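Local coordinates for protein epsilon (Streptococcus pyogenes, PDB 1GVN) that acts as the antitoxin of a plasmid-borne toxin-antitoxin system, neutralising its cognate zeta toxin so that cells retaining the plasmid survive, at residues 5-17 and 58-70. Sequence-based numbering, arbitrary orientation.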
# COMPACT_ATOMS: atom_id res chain seq x y z
N TYR A 5 2.48 -0.05 -27.67
CA TYR A 5 2.61 -1.45 -27.28
C TYR A 5 3.32 -1.53 -25.95
O TYR A 5 3.02 -2.39 -25.11
CB TYR A 5 3.39 -2.24 -28.33
CG TYR A 5 3.58 -3.69 -27.94
CD1 TYR A 5 2.48 -4.53 -27.75
CD2 TYR A 5 4.85 -4.22 -27.75
CE1 TYR A 5 2.65 -5.85 -27.37
CE2 TYR A 5 5.03 -5.54 -27.37
CZ TYR A 5 3.93 -6.36 -27.18
OH TYR A 5 4.10 -7.66 -26.79
N GLU A 6 4.28 -0.64 -25.75
CA GLU A 6 5.04 -0.62 -24.51
C GLU A 6 4.14 -0.41 -23.30
O GLU A 6 4.26 -1.12 -22.29
CB GLU A 6 6.09 0.49 -24.57
CG GLU A 6 6.94 0.62 -23.34
CD GLU A 6 8.18 1.46 -23.59
OE1 GLU A 6 8.03 2.59 -24.12
OE2 GLU A 6 9.29 1.00 -23.25
N LYS A 7 3.23 0.55 -23.39
CA LYS A 7 2.31 0.83 -22.29
C LYS A 7 1.29 -0.29 -22.15
O LYS A 7 0.93 -0.68 -21.04
CB LYS A 7 1.58 2.16 -22.51
CG LYS A 7 2.46 3.40 -22.35
CD LYS A 7 1.60 4.67 -22.42
CE LYS A 7 0.92 4.80 -23.77
NZ LYS A 7 -0.11 5.88 -23.78
N THR A 8 0.82 -0.80 -23.28
CA THR A 8 -0.15 -1.88 -23.30
C THR A 8 0.43 -3.11 -22.62
O THR A 8 -0.26 -3.78 -21.85
CB THR A 8 -0.54 -2.25 -24.76
OG1 THR A 8 -1.24 -1.17 -25.36
CG2 THR A 8 -1.42 -3.50 -24.77
N PHE A 9 1.69 -3.42 -22.90
CA PHE A 9 2.34 -4.58 -22.31
C PHE A 9 2.48 -4.37 -20.80
O PHE A 9 2.24 -5.29 -20.00
CB PHE A 9 3.72 -4.80 -22.95
CG PHE A 9 4.42 -6.04 -22.45
CD1 PHE A 9 5.19 -5.99 -21.29
CD2 PHE A 9 4.31 -7.24 -23.13
CE1 PHE A 9 5.84 -7.14 -20.82
CE2 PHE A 9 4.95 -8.40 -22.67
CZ PHE A 9 5.71 -8.34 -21.51
N GLU A 10 2.88 -3.17 -20.40
CA GLU A 10 3.03 -2.84 -18.99
C GLU A 10 1.69 -3.06 -18.29
O GLU A 10 1.63 -3.64 -17.21
CB GLU A 10 3.46 -1.39 -18.82
CG GLU A 10 4.00 -1.05 -17.43
CD GLU A 10 5.34 -1.70 -17.15
OE1 GLU A 10 5.97 -2.20 -18.11
OE2 GLU A 10 5.78 -1.69 -15.98
N ILE A 11 0.62 -2.60 -18.92
CA ILE A 11 -0.72 -2.75 -18.35
C ILE A 11 -1.13 -4.22 -18.24
O ILE A 11 -1.76 -4.62 -17.26
CB ILE A 11 -1.76 -1.97 -19.19
CG1 ILE A 11 -1.52 -0.46 -19.01
CG2 ILE A 11 -3.18 -2.36 -18.77
CD1 ILE A 11 -2.45 0.42 -19.81
N GLU A 12 -0.77 -5.03 -19.23
CA GLU A 12 -1.12 -6.44 -19.20
C GLU A 12 -0.42 -7.13 -18.03
O GLU A 12 -1.01 -7.98 -17.36
CB GLU A 12 -0.72 -7.12 -20.52
CG GLU A 12 -1.20 -8.56 -20.64
CD GLU A 12 -0.13 -9.59 -20.31
OE1 GLU A 12 0.52 -9.47 -19.24
OE2 GLU A 12 0.07 -10.52 -21.12
N ILE A 13 0.83 -6.76 -17.78
CA ILE A 13 1.58 -7.35 -16.68
C ILE A 13 0.98 -6.90 -15.35
O ILE A 13 0.77 -7.72 -14.45
CB ILE A 13 3.08 -6.95 -16.74
CG1 ILE A 13 3.72 -7.51 -18.01
CG2 ILE A 13 3.82 -7.47 -15.50
CD1 ILE A 13 3.70 -9.03 -18.11
N ILE A 14 0.69 -5.61 -15.23
CA ILE A 14 0.09 -5.08 -14.01
C ILE A 14 -1.20 -5.83 -13.68
O ILE A 14 -1.40 -6.27 -12.56
CB ILE A 14 -0.25 -3.58 -14.13
CG1 ILE A 14 1.04 -2.75 -14.16
CG2 ILE A 14 -1.15 -3.13 -12.96
CD1 ILE A 14 0.82 -1.30 -14.49
N ASN A 15 -2.08 -5.96 -14.67
CA ASN A 15 -3.35 -6.64 -14.45
C ASN A 15 -3.17 -8.08 -13.99
O ASN A 15 -3.93 -8.56 -13.15
CB ASN A 15 -4.23 -6.58 -15.70
CG ASN A 15 -4.81 -5.20 -15.93
OD1 ASN A 15 -5.04 -4.45 -14.98
ND2 ASN A 15 -5.05 -4.85 -17.19
N GLU A 16 -2.18 -8.77 -14.53
CA GLU A 16 -1.95 -10.15 -14.11
C GLU A 16 -1.40 -10.20 -12.69
O GLU A 16 -1.88 -10.98 -11.87
CB GLU A 16 -0.97 -10.85 -15.06
CG GLU A 16 -1.60 -11.29 -16.37
CD GLU A 16 -0.72 -12.24 -17.16
OE1 GLU A 16 -0.23 -13.23 -16.56
OE2 GLU A 16 -0.51 -12.01 -18.37
N LEU A 17 -0.41 -9.38 -12.40
CA LEU A 17 0.18 -9.37 -11.07
C LEU A 17 -0.79 -8.90 -10.00
O LEU A 17 -0.89 -9.51 -8.93
CB LEU A 17 1.44 -8.49 -11.04
CG LEU A 17 2.13 -8.35 -9.68
CD1 LEU A 17 2.54 -9.71 -9.15
CD2 LEU A 17 3.36 -7.44 -9.84
N LEU A 58 -5.89 2.61 -15.76
CA LEU A 58 -4.51 2.57 -16.23
C LEU A 58 -4.31 3.12 -17.63
O LEU A 58 -3.20 3.49 -17.99
CB LEU A 58 -3.98 1.14 -16.16
CG LEU A 58 -4.05 0.47 -14.78
CD1 LEU A 58 -3.59 -0.98 -14.89
CD2 LEU A 58 -3.17 1.25 -13.79
N PHE A 59 -5.38 3.19 -18.42
CA PHE A 59 -5.25 3.69 -19.78
C PHE A 59 -5.01 5.20 -19.83
O PHE A 59 -4.69 5.75 -20.88
CB PHE A 59 -6.50 3.32 -20.59
CG PHE A 59 -6.71 1.85 -20.71
CD1 PHE A 59 -5.73 1.04 -21.28
CD2 PHE A 59 -7.87 1.25 -20.23
CE1 PHE A 59 -5.89 -0.34 -21.35
CE2 PHE A 59 -8.04 -0.12 -20.29
CZ PHE A 59 -7.04 -0.93 -20.86
N ASP A 60 -5.15 5.85 -18.68
CA ASP A 60 -4.96 7.29 -18.60
C ASP A 60 -3.57 7.65 -18.08
O ASP A 60 -3.19 8.82 -18.05
CB ASP A 60 -6.04 7.88 -17.68
CG ASP A 60 -5.88 9.38 -17.46
OD1 ASP A 60 -5.82 10.13 -18.45
OD2 ASP A 60 -5.83 9.80 -16.28
N TYR A 61 -2.80 6.63 -17.70
CA TYR A 61 -1.46 6.83 -17.16
C TYR A 61 -0.32 6.86 -18.17
O TYR A 61 -0.37 6.19 -19.20
CB TYR A 61 -1.14 5.75 -16.12
CG TYR A 61 -1.81 5.92 -14.78
CD1 TYR A 61 -2.67 7.00 -14.53
CD2 TYR A 61 -1.58 5.02 -13.75
CE1 TYR A 61 -3.27 7.17 -13.28
CE2 TYR A 61 -2.17 5.18 -12.50
CZ TYR A 61 -3.01 6.26 -12.28
OH TYR A 61 -3.60 6.42 -11.04
N SER A 62 0.71 7.63 -17.85
CA SER A 62 1.90 7.72 -18.69
C SER A 62 2.68 6.44 -18.42
O SER A 62 2.37 5.70 -17.48
CB SER A 62 2.74 8.93 -18.29
OG SER A 62 3.22 8.80 -16.96
N LEU A 63 3.70 6.18 -19.23
CA LEU A 63 4.51 4.99 -19.06
C LEU A 63 5.19 5.02 -17.69
O LEU A 63 5.32 3.99 -17.04
CB LEU A 63 5.56 4.90 -20.16
CG LEU A 63 6.58 3.76 -20.01
CD1 LEU A 63 5.86 2.42 -20.00
CD2 LEU A 63 7.58 3.82 -21.16
N GLU A 64 5.63 6.20 -17.27
CA GLU A 64 6.30 6.35 -15.99
C GLU A 64 5.33 6.04 -14.85
O GLU A 64 5.71 5.39 -13.87
CB GLU A 64 6.83 7.78 -15.82
CG GLU A 64 7.99 8.14 -16.76
CD GLU A 64 7.59 8.13 -18.23
OE1 GLU A 64 6.63 8.85 -18.60
OE2 GLU A 64 8.25 7.41 -19.02
N GLU A 65 4.10 6.50 -14.97
CA GLU A 65 3.11 6.24 -13.94
C GLU A 65 2.77 4.75 -13.89
O GLU A 65 2.51 4.20 -12.82
CB GLU A 65 1.84 7.06 -14.19
CG GLU A 65 2.04 8.56 -14.01
CD GLU A 65 0.77 9.35 -14.30
OE1 GLU A 65 0.18 9.14 -15.38
OE2 GLU A 65 0.38 10.18 -13.46
N LEU A 66 2.79 4.10 -15.05
CA LEU A 66 2.50 2.67 -15.11
C LEU A 66 3.61 1.85 -14.46
O LEU A 66 3.35 0.84 -13.80
CB LEU A 66 2.32 2.22 -16.57
CG LEU A 66 1.06 2.74 -17.27
CD1 LEU A 66 1.08 2.31 -18.72
CD2 LEU A 66 -0.19 2.21 -16.57
N GLN A 67 4.85 2.30 -14.63
CA GLN A 67 5.99 1.59 -14.05
C GLN A 67 5.94 1.73 -12.54
O GLN A 67 6.34 0.83 -11.81
CB GLN A 67 7.29 2.16 -14.63
CG GLN A 67 7.37 2.03 -16.15
CD GLN A 67 8.60 2.71 -16.73
OE1 GLN A 67 8.90 3.85 -16.39
NE2 GLN A 67 9.29 2.02 -17.63
N ALA A 68 5.43 2.87 -12.06
CA ALA A 68 5.29 3.09 -10.63
C ALA A 68 4.20 2.15 -10.12
O ALA A 68 4.35 1.51 -9.08
CB ALA A 68 4.91 4.53 -10.35
N VAL A 69 3.09 2.06 -10.86
CA VAL A 69 2.00 1.18 -10.46
C VAL A 69 2.50 -0.25 -10.42
O VAL A 69 2.16 -1.02 -9.53
CB VAL A 69 0.81 1.26 -11.44
CG1 VAL A 69 -0.19 0.15 -11.14
CG2 VAL A 69 0.12 2.61 -11.31
N HIS A 70 3.32 -0.61 -11.41
CA HIS A 70 3.87 -1.95 -11.48
C HIS A 70 4.70 -2.23 -10.22
O HIS A 70 4.61 -3.32 -9.64
CB HIS A 70 4.74 -2.08 -12.74
CG HIS A 70 5.14 -3.49 -13.06
ND1 HIS A 70 5.73 -3.84 -14.25
CD2 HIS A 70 5.05 -4.63 -12.33
CE1 HIS A 70 5.99 -5.14 -14.25
NE2 HIS A 70 5.58 -5.64 -13.09
O HOH W 1 8.60 -0.54 -18.39
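The imidazole of H70 projects from helix 63-83 into a hole between E10, I13, I14 and L17 on helix 5-31. At its edge, in the ring plane, ND1 donates to E10 OE2 (2.8 Å, N-H...O angle 156°); L17 CD2 also approaches the edge, near H70 CD2. I13 CG2 and I14 CG1 come in obliquely, the former 3.4 Å from H70 CE1. E10 reaches the ring by a bend at chi2, and the N-H meets OE2 from above the carboxylate plane, 53° out of it. The other oxygen, E10 OE1, accepts from a water that in turn accepts from Q67 NE2. At the second ring, I11 CD1 lies obliquely to F59, 3.6 Å from F59 CD1.

Between the rings, L66 is a knob among K7, E10, I11 and I14, with L66 CD1 lying 3.8 Å from I11 CG1. The CD1 methyl of I14 reaches V69 CG1, while its CG2 touches L58 CD1. At the N-terminal end of helix 63-83, where S62 and E65 form a capping box, L63 CD2 lies against the carboxylate of E6. The axes of segments 5-17 and 63-70 run nearly parallel (20°) and approach to 9.8 Å in this part of the helical bundle.

H70 NE2 is hydrogen-bonded to an acidic side chain of the other protein's chain, so both ring nitrogens have acidic partners. If both acids are ionised, this pairing would probably favour a doubly protonated imidazole, and E10 would act as a second-shell residue, helping to hold the orientation of the ring that the antitoxin presents to its partner protein.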